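Local coordinates for protein bacterioferritin (Mycobacterium tuberculosis, PDB 3UOI) that probably stores iron, oxidising Fe(2+) with dioxygen at a ferroxidase centre and laying down the ferric mineral inside a 24-subunit, heme-binding shell, at residues 15-20 / 55-60; 26-31 / 45-50; 32-37 / 83-88; 98-103 / 124-129. All blocks are in the same frame, centred on the assembly; numbering follows the deposited sequence.

How the interactions relate
Interactions 1 and 2 both join helix 7-36 to helix 40-66, with centres about 15 Å apart, and both reach the heme at the dimer interface; interaction 2 is nested in the chain loop closed by interaction 1. Interaction 4 joins the other two long helices, its centre about 11 Å from that of interaction 1. The two touch directly through Gln16 with Arg102 and His56 with Asp128, and together they carry three of the predicted iron ligands, Glu20, His56 and Glu129. Interaction 3 lies toward the end of the bundle, its centre about 24 Å from those of interactions 1 and 4 but about 10 Å from that of interaction 2, to which Gln34 is linked by its bond with Thr46.

Interaction 1 of 4, residues 15-20 / 55-60; sequences EQLTSE and RHAEEI. With HEM (protoporphyrin IX containing Fe), chain B.
Within the four-helix bundle of the ferritin fold, Glu20 of helix 7-36 meets His56 and Ala57 of helix 40-66 at the predicted ferroxidase centre, where Glu20 and His56 are both assigned to the first iron position. The local axes run antiparallel at 155° and approach to 9.0 Å. Glu20 bends at chi2 (-60°), and its carboxylate lies against His56: OE1 of Glu20 is 3.7 Å from CB of His56, and carboxylate and imidazole planes stand 55° apart. These two side chains are in contact without a hydrogen bond between them. On its own helix, Glu20 OE1 accepts from Gln16 NE2 at 2.9 Å, the donor lying above the carboxylate plane. The other end of the Gln16 amide is taken by Arg102, while the His56 ring is held at ND1 by Glu53 and at NE2 by Asp128.

Beside this polar group the packing is apolar. The Ile60 side chain crosses that of Glu20 at about a right angle, Ile60 CD1 3.9 Å from Glu20 CG, and Leu17 CD1 lies 4.0 Å from Ala57 CB. Arg55, which does not touch 15-20, brings NH1 to 3.1 Å from the heme propionate atom O2D.

Bonds at both ring nitrogens limit rotation of the imidazole. If Glu20 binds iron as predicted, Gln16, itself held by Arg102, would be a second-shell group that probably helps to position its carboxylate.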
# COMPACT_ATOMS: atom_id res chain seq x y z
N GLU A 15 -27.89 -19.47 45.63
CA GLU A 15 -28.99 -18.58 45.77
C GLU A 15 -28.88 -17.47 44.74
O GLU A 15 -29.82 -17.10 44.15
CB GLU A 15 -28.98 -17.96 47.15
CG GLU A 15 -29.86 -18.60 48.13
CD GLU A 15 -29.89 -17.85 49.41
OE1 GLU A 15 -29.40 -18.38 50.39
OE2 GLU A 15 -30.41 -16.73 49.42
N GLN A 16 -27.68 -16.93 44.62
CA GLN A 16 -27.39 -15.84 43.71
C GLN A 16 -27.48 -16.31 42.30
O GLN A 16 -27.94 -15.61 41.45
CB GLN A 16 -26.11 -15.12 44.06
CG GLN A 16 -25.79 -13.93 43.22
CD GLN A 16 -26.80 -12.80 43.30
OE1 GLN A 16 -27.50 -12.64 44.27
NE2 GLN A 16 -26.89 -12.06 42.25
N LEU A 17 -27.03 -17.53 42.08
CA LEU A 17 -27.10 -18.12 40.77
C LEU A 17 -28.55 -18.22 40.34
O LEU A 17 -28.87 -17.85 39.27
CB LEU A 17 -26.46 -19.50 40.78
CG LEU A 17 -26.71 -20.34 39.53
CD1 LEU A 17 -26.34 -19.59 38.27
CD2 LEU A 17 -25.98 -21.61 39.57
N THR A 18 -29.41 -18.68 41.22
CA THR A 18 -30.82 -18.83 40.93
C THR A 18 -31.38 -17.42 40.55
O THR A 18 -32.11 -17.24 39.61
CB THR A 18 -31.59 -19.50 42.10
OG1 THR A 18 -31.41 -20.91 42.08
CG2 THR A 18 -33.05 -19.18 42.10
N SER A 19 -30.95 -16.43 41.30
CA SER A 19 -31.34 -15.08 41.05
C SER A 19 -30.93 -14.62 39.62
O SER A 19 -31.71 -14.03 38.94
CB SER A 19 -30.68 -14.18 42.09
OG SER A 19 -31.12 -12.89 42.01
N GLU A 20 -29.70 -14.92 39.24
CA GLU A 20 -29.19 -14.55 37.93
C GLU A 20 -29.99 -15.22 36.82
O GLU A 20 -30.28 -14.60 35.80
CB GLU A 20 -27.71 -14.93 37.80
CG GLU A 20 -26.81 -14.24 38.81
CD GLU A 20 -26.84 -12.73 38.69
OE1 GLU A 20 -26.13 -12.05 39.47
OE2 GLU A 20 -27.57 -12.22 37.82
N ARG A 55 -23.66 -13.59 31.91
CA ARG A 55 -22.24 -13.65 32.20
C ARG A 55 -22.03 -13.87 33.70
O ARG A 55 -21.14 -14.62 34.11
CB ARG A 55 -21.54 -12.37 31.75
CG ARG A 55 -20.96 -12.45 30.34
CD ARG A 55 -19.94 -11.34 30.11
NE ARG A 55 -20.57 -10.03 30.01
CZ ARG A 55 -21.36 -9.66 29.00
NH1 ARG A 55 -21.62 -10.50 28.02
NH2 ARG A 55 -21.89 -8.44 28.99
N HIS A 56 -22.85 -13.20 34.50
CA HIS A 56 -22.77 -13.34 35.96
C HIS A 56 -23.07 -14.81 36.36
O HIS A 56 -22.42 -15.36 37.18
CB HIS A 56 -23.75 -12.43 36.65
CG HIS A 56 -23.33 -11.01 36.70
ND1 HIS A 56 -24.23 -9.99 36.87
CD2 HIS A 56 -22.12 -10.43 36.64
CE1 HIS A 56 -23.59 -8.85 36.91
NE2 HIS A 56 -22.31 -9.09 36.77
N ALA A 57 -24.06 -15.40 35.71
CA ALA A 57 -24.44 -16.78 35.96
C ALA A 57 -23.27 -17.72 35.63
O ALA A 57 -22.90 -18.54 36.43
CB ALA A 57 -25.61 -17.13 35.20
N GLU A 58 -22.64 -17.53 34.50
CA GLU A 58 -21.48 -18.35 34.18
C GLU A 58 -20.36 -18.16 35.19
O GLU A 58 -19.75 -19.08 35.59
CB GLU A 58 -20.94 -18.02 32.79
CG GLU A 58 -19.61 -18.65 32.46
CD GLU A 58 -19.29 -18.69 30.98
OE1 GLU A 58 -19.81 -17.88 30.25
OE2 GLU A 58 -18.52 -19.52 30.57
N GLU A 59 -20.10 -16.94 35.58
CA GLU A 59 -19.03 -16.70 36.53
C GLU A 59 -19.27 -17.40 37.86
O GLU A 59 -18.39 -18.00 38.38
CB GLU A 59 -18.76 -15.21 36.66
CG GLU A 59 -18.22 -14.69 35.37
CD GLU A 59 -17.93 -13.23 35.30
OE1 GLU A 59 -17.70 -12.57 36.32
OE2 GLU A 59 -17.90 -12.74 34.18
N ILE A 60 -20.47 -17.32 38.36
CA ILE A 60 -20.80 -17.99 39.62
C ILE A 60 -20.67 -19.50 39.47
O ILE A 60 -20.17 -20.17 40.34
CB ILE A 60 -22.19 -17.61 40.14
CG1 ILE A 60 -22.20 -16.18 40.55
CG2 ILE A 60 -22.55 -18.36 41.32
CD1 ILE A 60 -23.49 -15.50 40.37
CHA HEM B . -25.29 -15.47 24.61
CHB HEM B . -30.07 -16.02 24.53
CHC HEM B . -29.80 -18.41 28.72
CHD HEM B . -24.98 -18.08 28.72
C1A HEM B . -26.58 -15.54 24.11
C2A HEM B . -27.04 -15.31 22.77
C3A HEM B . -28.38 -15.45 22.78
C4A HEM B . -28.79 -15.78 24.10
CMA HEM B . -29.38 -15.34 21.62
CAA HEM B . -26.08 -14.95 21.60
CBA HEM B . -25.12 -16.14 21.41
CGA HEM B . -24.89 -16.59 19.97
O1A HEM B . -24.51 -17.79 19.71
O2A HEM B . -25.06 -15.74 19.06
C1B HEM B . -30.43 -16.67 25.70
C2B HEM B . -31.79 -16.87 26.19
C3B HEM B . -31.73 -17.54 27.33
C4B HEM B . -30.31 -17.77 27.61
CMB HEM B . -33.12 -16.43 25.50
CAB HEM B . -33.00 -17.94 28.14
CBB HEM B . -32.91 -18.32 29.40
C1C HEM B . -28.48 -18.55 29.12
C2C HEM B . -28.03 -19.12 30.39
C3C HEM B . -26.68 -19.05 30.36
C4C HEM B . -26.25 -18.37 29.14
CMC HEM B . -28.94 -19.72 31.50
CAC HEM B . -25.70 -19.53 31.42
CBC HEM B . -24.49 -18.96 31.37
C1D HEM B . -24.64 -17.27 27.66
C2D HEM B . -23.32 -16.76 27.43
C3D HEM B . -23.46 -15.96 26.15
C4D HEM B . -24.81 -16.08 25.76
CMD HEM B . -22.01 -17.03 28.25
CAD HEM B . -22.40 -15.20 25.37
CBD HEM B . -22.20 -13.89 26.12
CGD HEM B . -21.28 -13.08 25.27
O1D HEM B . -21.37 -13.15 24.00
O2D HEM B . -20.44 -12.36 25.86
NA HEM B . -27.68 -15.80 24.87
NB HEM B . -29.54 -17.21 26.59
NC HEM B . -27.37 -18.13 28.43
ND HEM B . -25.54 -16.82 26.71
FE HEM B . -27.45 -16.98 26.70

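Interaction 2 of 4, residues 26-31 / 45-50; sequences QYFLHS and HTRAES. With HEM (protoporphyrin IX containing Fe), chain B.
Phe28 and Arg47 run side by side and point the same way, ring and guanidinium planes 52° apart. Phe28 CE1 lies over one face of the guanidinium, 3.8 Å from Arg47 NH1, while the guanidinium meets the ring obliquely. With CG of Phe28 anti to its backbone N (chi1 -165°) and Arg47 extended from CG to NE, the two groups are carried to the same side. The heme methyl CMB sits over the centre of one Phe28 face, 3.4 Å from Phe28 CE2, and Ser50 OG approaches the ring edge, 3.6 Å from Phe28 CD1.

This is the antiparallel pairing of helices 7-36 and 40-66 in the ferritin bundle, and Phe28 and Arg47 form part of the heme pocket. The local axes are only 7.9 Å apart, a closeness consistent with the small side chains of Ser31, Thr46 and Ser50 at the interface: Ser50 CB lies 3.6 Å from Tyr27 CB, and Ser31 CB is 3.7 Å from Thr46 CB. The Tyr27 ring turns its edge to the Glu49 carbonyl.

Each serine hydroxyl bonds back to its own helix, Ser31 OG to Phe28 O on a lone pair. One water bridges the helices, donating to Ser31 OG and accepting from Arg47 NH1 in the guanidinium plane; Arg47 NH1 also pairs with Glu58 of the second subunit.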
# COMPACT_ATOMS: atom_id res chain seq x y z
N GLN A 26 -36.03 -12.76 32.86
CA GLN A 26 -36.89 -11.62 32.93
C GLN A 26 -36.41 -10.57 31.99
O GLN A 26 -37.18 -10.07 31.25
CB GLN A 26 -37.09 -11.12 34.35
CG GLN A 26 -38.05 -9.97 34.56
CD GLN A 26 -38.24 -9.69 36.01
OE1 GLN A 26 -38.68 -10.53 36.73
NE2 GLN A 26 -37.88 -8.51 36.43
N TYR A 27 -35.12 -10.30 32.02
CA TYR A 27 -34.53 -9.27 31.22
C TYR A 27 -34.65 -9.56 29.74
O TYR A 27 -34.96 -8.71 28.97
CB TYR A 27 -33.06 -8.96 31.61
CG TYR A 27 -32.80 -8.42 33.02
CD1 TYR A 27 -33.80 -7.98 33.83
CD2 TYR A 27 -31.54 -8.35 33.53
CE1 TYR A 27 -33.57 -7.52 35.11
CE2 TYR A 27 -31.30 -7.87 34.83
CZ TYR A 27 -32.32 -7.47 35.62
OH TYR A 27 -32.12 -6.99 36.92
N PHE A 28 -34.43 -10.80 29.38
CA PHE A 28 -34.49 -11.12 27.97
C PHE A 28 -35.86 -10.95 27.39
O PHE A 28 -36.01 -10.24 26.46
CB PHE A 28 -34.05 -12.56 27.68
CG PHE A 28 -33.76 -12.83 26.22
CD1 PHE A 28 -32.53 -12.53 25.66
CD2 PHE A 28 -34.70 -13.40 25.40
CE1 PHE A 28 -32.25 -12.80 24.33
CE2 PHE A 28 -34.41 -13.65 24.06
CZ PHE A 28 -33.19 -13.35 23.55
N LEU A 29 -36.86 -11.56 28.04
CA LEU A 29 -38.22 -11.52 27.56
C LEU A 29 -38.71 -10.10 27.52
O LEU A 29 -39.35 -9.73 26.63
CB LEU A 29 -39.15 -12.39 28.36
CG LEU A 29 -40.58 -12.39 27.88
CD1 LEU A 29 -40.78 -13.20 26.68
CD2 LEU A 29 -41.42 -12.89 28.94
N HIS A 30 -38.30 -9.30 28.48
CA HIS A 30 -38.61 -7.89 28.47
C HIS A 30 -38.03 -7.18 27.24
O HIS A 30 -38.70 -6.37 26.65
CB HIS A 30 -38.14 -7.20 29.75
CG HIS A 30 -39.12 -7.27 30.87
ND1 HIS A 30 -38.89 -6.68 32.08
CD2 HIS A 30 -40.31 -7.88 30.97
CE1 HIS A 30 -39.90 -6.93 32.88
NE2 HIS A 30 -40.78 -7.66 32.22
N SER A 31 -36.81 -7.52 26.88
CA SER A 31 -36.18 -6.97 25.69
C SER A 31 -36.90 -7.35 24.38
O SER A 31 -37.06 -6.54 23.52
CB SER A 31 -34.69 -7.23 25.65
OG SER A 31 -34.37 -8.32 24.93
N HIS A 45 -30.69 -2.10 24.81
CA HIS A 45 -30.11 -1.89 26.11
C HIS A 45 -30.52 -3.00 27.06
O HIS A 45 -29.70 -3.62 27.65
CB HIS A 45 -30.47 -0.55 26.70
CG HIS A 45 -29.75 -0.28 27.97
ND1 HIS A 45 -30.08 -0.86 29.16
CD2 HIS A 45 -28.66 0.49 28.22
CE1 HIS A 45 -29.25 -0.47 30.09
NE2 HIS A 45 -28.39 0.36 29.56
N THR A 46 -31.82 -3.27 27.10
CA THR A 46 -32.37 -4.28 27.95
C THR A 46 -31.75 -5.65 27.61
O THR A 46 -31.54 -6.41 28.45
CB THR A 46 -33.90 -4.35 27.90
OG1 THR A 46 -34.49 -3.08 28.17
CG2 THR A 46 -34.38 -5.29 28.93
N ARG A 47 -31.48 -5.90 26.36
CA ARG A 47 -30.86 -7.16 25.88
C ARG A 47 -29.47 -7.38 26.43
O ARG A 47 -29.11 -8.44 26.82
CB ARG A 47 -30.73 -7.14 24.37
CG ARG A 47 -30.35 -8.43 23.72
CD ARG A 47 -30.32 -8.31 22.24
NE ARG A 47 -29.80 -9.50 21.63
CZ ARG A 47 -30.54 -10.51 21.27
NH1 ARG A 47 -31.82 -10.42 21.41
NH2 ARG A 47 -30.01 -11.57 20.74
N ALA A 48 -28.71 -6.31 26.43
CA ALA A 48 -27.36 -6.22 26.93
C ALA A 48 -27.40 -6.50 28.41
O ALA A 48 -26.51 -7.05 28.94
CB ALA A 48 -26.80 -4.88 26.66
N GLU A 49 -28.44 -6.06 29.07
CA GLU A 49 -28.54 -6.34 30.49
C GLU A 49 -28.69 -7.85 30.75
O GLU A 49 -28.11 -8.38 31.65
CB GLU A 49 -29.62 -5.49 31.16
CG GLU A 49 -29.41 -3.98 31.09
CD GLU A 49 -28.43 -3.43 32.09
OE1 GLU A 49 -27.88 -4.18 32.84
OE2 GLU A 49 -28.20 -2.25 32.12
N SER A 50 -29.47 -8.53 29.94
CA SER A 50 -29.66 -9.94 30.11
C SER A 50 -28.34 -10.72 29.90
O SER A 50 -28.08 -11.67 30.56
CB SER A 50 -30.81 -10.47 29.29
OG SER A 50 -30.43 -10.82 28.03
CHA HEM B . -25.29 -15.47 24.61
CHB HEM B . -30.07 -16.02 24.53
CHC HEM B . -29.80 -18.41 28.72
CHD HEM B . -24.98 -18.08 28.72
C1A HEM B . -26.58 -15.54 24.11
C2A HEM B . -27.04 -15.31 22.77
C3A HEM B . -28.38 -15.45 22.78
C4A HEM B . -28.79 -15.78 24.10
CMA HEM B . -29.38 -15.34 21.62
CAA HEM B . -26.08 -14.95 21.60
CBA HEM B . -25.12 -16.14 21.41
CGA HEM B . -24.89 -16.59 19.97
O1A HEM B . -24.51 -17.79 19.71
O2A HEM B . -25.06 -15.74 19.06
C1B HEM B . -30.43 -16.67 25.70
C2B HEM B . -31.79 -16.87 26.19
C3B HEM B . -31.73 -17.54 27.33
C4B HEM B . -30.31 -17.77 27.61
CMB HEM B . -33.12 -16.43 25.50
CAB HEM B . -33.00 -17.94 28.14
CBB HEM B . -32.91 -18.32 29.40
C1C HEM B . -28.48 -18.55 29.12
C2C HEM B . -28.03 -19.12 30.39
C3C HEM B . -26.68 -19.05 30.36
C4C HEM B . -26.25 -18.37 29.14
CMC HEM B . -28.94 -19.72 31.50
CAC HEM B . -25.70 -19.53 31.42
CBC HEM B . -24.49 -18.96 31.37
C1D HEM B . -24.64 -17.27 27.66
C2D HEM B . -23.32 -16.76 27.43
C3D HEM B . -23.46 -15.96 26.15
C4D HEM B . -24.81 -16.08 25.76
CMD HEM B . -22.01 -17.03 28.25
CAD HEM B . -22.40 -15.20 25.37
CBD HEM B . -22.20 -13.89 26.12
CGD HEM B . -21.28 -13.08 25.27
O1D HEM B . -21.37 -13.15 24.00
O2D HEM B . -20.44 -12.36 25.86
NA HEM B . -27.68 -15.80 24.87
NB HEM B . -29.54 -17.21 26.59
NC HEM B . -27.37 -18.13 28.43
ND HEM B . -25.54 -16.82 26.71
FE HEM B . -27.45 -16.98 26.70
O HOH W 1 -33.47 -8.36 22.29

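Interaction 3 of 4, residues 32-37 / 83-88; sequences KMQDNW and QTLREQ
Trp37 and Gln88 come together from opposite directions at the tight centre of the contact. Ring and amide planes are 14° apart, but Gln88 NE2 approaches the ring obliquely, 3.3 Å from Trp37 CH2, so no face-on stack is implied. Gln34 slides past Gln88 the opposite way and donates from NE2 to Gln88 OE1 at 3.1 Å; the bond is fairly straight (162°), but the donor lies above the carbonyl plane. Gln88 NE2 bonds to Gly82 O and Gln34 OE1 to Thr46, so both amides are held at each end. Leu85 CD2 lies at the indole edge, 3.9 Å from Trp37 CE3, and Lys145 of a third subunit makes a cation-pi contact with Trp37.

Here, at one end of the ferritin-like four-helix bundle, helix 7-36 meets the start of helix 85-112, where Thr84 is the N-cap and its OG1 accepts from Glu87 N.

The solvent side is held less firmly. The amide of exposed Gln83 meets Met33 by van der Waals contact, NE2 3.6 Å from Met33 CE, without the hydrogen bonds that fix Gln34 and Gln88.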
# COMPACT_ATOMS: atom_id res chain seq x y z
N LYS A 32 -37.31 -8.59 24.26
CA LYS A 32 -38.10 -9.02 23.13
C LYS A 32 -39.46 -8.33 23.08
O LYS A 32 -39.94 -8.02 22.03
CB LYS A 32 -38.32 -10.51 23.15
CG LYS A 32 -37.12 -11.32 23.15
CD LYS A 32 -36.21 -11.09 22.00
CE LYS A 32 -36.76 -11.52 20.69
NZ LYS A 32 -36.12 -10.89 19.62
N MET A 33 -40.09 -8.18 24.23
CA MET A 33 -41.36 -7.53 24.35
C MET A 33 -41.19 -6.08 23.98
O MET A 33 -42.05 -5.53 23.38
CB MET A 33 -41.96 -7.62 25.74
CG MET A 33 -42.48 -8.97 26.23
SD MET A 33 -43.18 -8.91 27.89
CE MET A 33 -44.69 -8.04 27.75
N GLN A 34 -40.09 -5.46 24.39
CA GLN A 34 -39.82 -4.08 24.04
C GLN A 34 -39.60 -3.92 22.53
O GLN A 34 -40.11 -3.06 21.91
CB GLN A 34 -38.68 -3.49 24.86
CG GLN A 34 -38.94 -3.41 26.30
CD GLN A 34 -37.72 -3.16 27.18
OE1 GLN A 34 -36.63 -3.04 26.72
NE2 GLN A 34 -37.95 -3.07 28.45
N ASP A 35 -38.87 -4.85 21.96
CA ASP A 35 -38.67 -4.87 20.54
C ASP A 35 -39.97 -5.05 19.77
O ASP A 35 -40.16 -4.40 18.80
CB ASP A 35 -37.69 -5.94 20.15
CG ASP A 35 -36.77 -5.50 19.09
OD1 ASP A 35 -37.03 -4.47 18.48
OD2 ASP A 35 -35.80 -6.20 18.84
N ASN A 36 -40.83 -5.94 20.22
CA ASN A 36 -42.14 -6.21 19.64
C ASN A 36 -43.11 -5.05 19.71
O ASN A 36 -43.88 -4.87 18.81
CB ASN A 36 -42.77 -7.49 20.15
CG ASN A 36 -44.18 -7.72 19.59
OD1 ASN A 36 -44.44 -7.62 18.43
ND2 ASN A 36 -45.08 -8.04 20.46
N TRP A 37 -43.05 -4.28 20.78
CA TRP A 37 -43.85 -3.09 20.96
C TRP A 37 -43.35 -1.96 20.01
O TRP A 37 -43.99 -0.96 19.84
CB TRP A 37 -43.85 -2.62 22.43
CG TRP A 37 -44.63 -3.44 23.35
CD1 TRP A 37 -45.63 -4.26 23.03
CD2 TRP A 37 -44.50 -3.52 24.77
NE1 TRP A 37 -46.15 -4.83 24.11
CE2 TRP A 37 -45.47 -4.41 25.21
CE3 TRP A 37 -43.67 -2.92 25.71
CZ2 TRP A 37 -45.63 -4.73 26.55
CZ3 TRP A 37 -43.84 -3.24 27.04
CH2 TRP A 37 -44.81 -4.15 27.44
N GLN A 83 -46.27 -5.22 31.65
CA GLN A 83 -47.14 -5.07 30.53
C GLN A 83 -47.11 -3.63 29.99
O GLN A 83 -47.83 -3.27 29.10
CB GLN A 83 -48.53 -5.62 30.84
CG GLN A 83 -48.73 -7.15 30.60
CD GLN A 83 -48.29 -7.69 29.20
OE1 GLN A 83 -48.29 -6.99 28.22
NE2 GLN A 83 -47.93 -8.96 29.15
N THR A 84 -46.25 -2.83 30.60
CA THR A 84 -45.90 -1.51 30.17
C THR A 84 -44.43 -1.25 30.40
O THR A 84 -43.80 -2.02 31.05
CB THR A 84 -46.77 -0.38 30.77
OG1 THR A 84 -46.66 -0.36 32.19
CG2 THR A 84 -48.16 -0.52 30.40
N LEU A 85 -43.87 -0.21 29.82
CA LEU A 85 -42.46 0.07 30.00
C LEU A 85 -42.24 0.36 31.47
O LEU A 85 -41.34 -0.18 32.06
CB LEU A 85 -41.97 1.23 29.14
CG LEU A 85 -41.73 1.10 27.64
CD1 LEU A 85 -40.81 2.16 27.10
CD2 LEU A 85 -41.26 -0.26 27.25
N ARG A 86 -43.12 1.18 32.05
CA ARG A 86 -43.02 1.56 33.45
C ARG A 86 -43.11 0.36 34.38
O ARG A 86 -42.30 0.24 35.20
CB ARG A 86 -44.09 2.59 33.81
CG ARG A 86 -44.16 2.94 35.28
CD ARG A 86 -45.23 3.88 35.56
NE ARG A 86 -44.94 5.21 35.13
CZ ARG A 86 -44.23 6.10 35.80
NH1 ARG A 86 -43.69 5.84 36.94
NH2 ARG A 86 -44.04 7.27 35.28
N GLU A 87 -44.04 -0.54 34.19
CA GLU A 87 -44.05 -1.74 35.01
C GLU A 87 -42.77 -2.56 34.80
O GLU A 87 -42.33 -3.16 35.68
CB GLU A 87 -45.24 -2.66 34.77
CG GLU A 87 -46.56 -2.07 34.83
CD GLU A 87 -47.65 -3.05 34.48
OE1 GLU A 87 -47.38 -4.22 34.33
OE2 GLU A 87 -48.79 -2.64 34.37
N GLN A 88 -42.26 -2.60 33.57
CA GLN A 88 -41.05 -3.38 33.24
C GLN A 88 -39.79 -2.93 33.96
O GLN A 88 -39.13 -3.70 34.56
CB GLN A 88 -40.84 -3.45 31.73
CG GLN A 88 -41.62 -4.51 31.12
CD GLN A 88 -41.59 -4.54 29.62
OE1 GLN A 88 -40.93 -3.76 28.99
NE2 GLN A 88 -42.25 -5.48 29.06

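Interaction 4 of 4, residues 98-103 / 124-129; sequences DVLNRL and KIVADE
Apolar contacts dominate where Leu103 and Val126 bring helix 85-112 against helix 116-146. The two side chains slide past each other in opposite directions, and Leu103 CB comes to 3.5 Å from Val126 CG2, tighter than usual van der Waals contact. Leu103 and Ile125 cross at about a right angle, Leu103 CD1 lying 3.8 Å from Ile125 CG2. CG of Leu103 is anti to the carbonyl carbon (chi1 -58°), which points it across the contact, with CD1 touching both Ile125 and Val126. Leu100 crosses Val126 more slantingly, Leu100 CD2 lying 4.1 Å from Val126 CG1. Ile125 also packs on His56 and Ile60 of helix 40-66.

Contacts between apolar and charged groups come next. Glu129 is bent at chi2 (-67°), and its aliphatic part meets Val99 at about a right angle, Glu129 CG being 3.8 Å from Val99 CG1. The carboxylate follows, with Glu129 OE1 at 3.8 Å from Val99 CG2. Val99 therefore presents both methyl groups to this buried acid.

Polar links lead out of the pair, Arg102 being tied to helix 7-36 and Asp128 to helix 40-66.

The local axes are antiparallel at 150° and 10.0 Å apart. This antiparallel pair belongs to the ferritin-like four-helix bundle, and Glu129 is predicted to be the ligand shared by both iron positions of its diiron site.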
# COMPACT_ATOMS: atom_id res chain seq x y z
N ASP A 98 -33.56 -7.12 45.35
CA ASP A 98 -33.49 -8.38 46.00
C ASP A 98 -32.05 -8.83 46.03
O ASP A 98 -31.62 -9.29 47.01
CB ASP A 98 -34.33 -9.44 45.34
CG ASP A 98 -35.72 -9.45 45.81
OD1 ASP A 98 -36.09 -8.52 46.45
OD2 ASP A 98 -36.46 -10.37 45.50
N VAL A 99 -31.30 -8.64 44.98
CA VAL A 99 -29.88 -9.00 45.00
C VAL A 99 -29.08 -8.21 46.05
O VAL A 99 -28.29 -8.75 46.75
CB VAL A 99 -29.21 -8.88 43.61
CG1 VAL A 99 -27.73 -8.86 43.74
CG2 VAL A 99 -29.59 -10.00 42.79
N LEU A 100 -29.32 -6.93 46.13
CA LEU A 100 -28.60 -6.15 47.08
C LEU A 100 -28.93 -6.64 48.48
O LEU A 100 -28.08 -6.84 49.26
CB LEU A 100 -28.89 -4.69 46.89
CG LEU A 100 -28.41 -4.03 45.62
CD1 LEU A 100 -28.77 -2.59 45.69
CD2 LEU A 100 -26.96 -4.18 45.45
N ASN A 101 -30.19 -6.91 48.75
CA ASN A 101 -30.59 -7.38 50.04
C ASN A 101 -29.88 -8.69 50.41
O ASN A 101 -29.49 -8.85 51.51
CB ASN A 101 -32.09 -7.52 50.08
CG ASN A 101 -32.84 -6.16 50.03
OD1 ASN A 101 -34.05 -6.15 50.00
ND2 ASN A 101 -32.13 -5.06 50.03
N ARG A 102 -29.77 -9.63 49.49
CA ARG A 102 -29.01 -10.84 49.72
C ARG A 102 -27.48 -10.72 49.77
O ARG A 102 -26.87 -11.31 50.57
CB ARG A 102 -29.46 -11.97 48.75
CG ARG A 102 -28.50 -13.11 48.66
CD ARG A 102 -28.89 -14.17 47.67
NE ARG A 102 -29.04 -13.64 46.34
CZ ARG A 102 -30.17 -13.20 45.84
NH1 ARG A 102 -31.28 -13.24 46.53
NH2 ARG A 102 -30.20 -12.71 44.65
N LEU A 103 -26.89 -9.99 48.86
CA LEU A 103 -25.46 -9.74 48.78
C LEU A 103 -24.78 -8.88 49.87
O LEU A 103 -23.63 -9.07 50.15
CB LEU A 103 -25.06 -9.30 47.39
CG LEU A 103 -25.44 -10.33 46.35
CD1 LEU A 103 -24.74 -10.09 45.11
CD2 LEU A 103 -25.19 -11.69 46.83
N LYS A 124 -18.18 -7.56 42.93
CA LYS A 124 -18.35 -7.10 41.56
C LYS A 124 -19.79 -7.07 41.11
O LYS A 124 -20.22 -6.11 40.55
CB LYS A 124 -17.45 -7.90 40.62
CG LYS A 124 -16.06 -7.70 40.99
CD LYS A 124 -15.05 -8.47 40.27
CE LYS A 124 -13.74 -7.75 40.42
NZ LYS A 124 -12.52 -8.56 40.41
N ILE A 125 -20.53 -8.09 41.44
CA ILE A 125 -21.93 -8.19 41.08
C ILE A 125 -22.78 -7.08 41.67
O ILE A 125 -23.64 -6.51 41.03
CB ILE A 125 -22.49 -9.53 41.49
CG1 ILE A 125 -21.83 -10.64 40.70
CG2 ILE A 125 -23.98 -9.54 41.40
CD1 ILE A 125 -22.27 -11.89 40.95
N VAL A 126 -22.49 -6.76 42.91
CA VAL A 126 -23.15 -5.72 43.61
C VAL A 126 -22.92 -4.38 42.95
O VAL A 126 -23.83 -3.59 42.84
CB VAL A 126 -22.70 -5.62 45.06
CG1 VAL A 126 -22.84 -4.21 45.52
CG2 VAL A 126 -23.48 -6.54 45.93
N ALA A 127 -21.69 -4.14 42.51
CA ALA A 127 -21.41 -2.88 41.85
C ALA A 127 -22.22 -2.75 40.55
O ALA A 127 -22.85 -1.72 40.27
CB ALA A 127 -19.95 -2.72 41.61
N ASP A 128 -22.24 -3.84 39.81
CA ASP A 128 -22.96 -3.87 38.57
C ASP A 128 -24.45 -3.64 38.79
O ASP A 128 -25.04 -2.85 38.11
CB ASP A 128 -22.73 -5.18 37.83
CG ASP A 128 -21.26 -5.43 37.45
OD1 ASP A 128 -20.92 -6.57 37.12
OD2 ASP A 128 -20.46 -4.53 37.50
N GLU A 129 -25.03 -4.31 39.78
CA GLU A 129 -26.43 -4.17 40.09
C GLU A 129 -26.73 -2.74 40.51
O GLU A 129 -27.75 -2.25 40.21
CB GLU A 129 -26.91 -5.16 41.13
CG GLU A 129 -26.60 -6.59 40.88
CD GLU A 129 -27.35 -7.13 39.69
OE1 GLU A 129 -28.24 -7.95 39.89
OE2 GLU A 129 -27.06 -6.73 38.58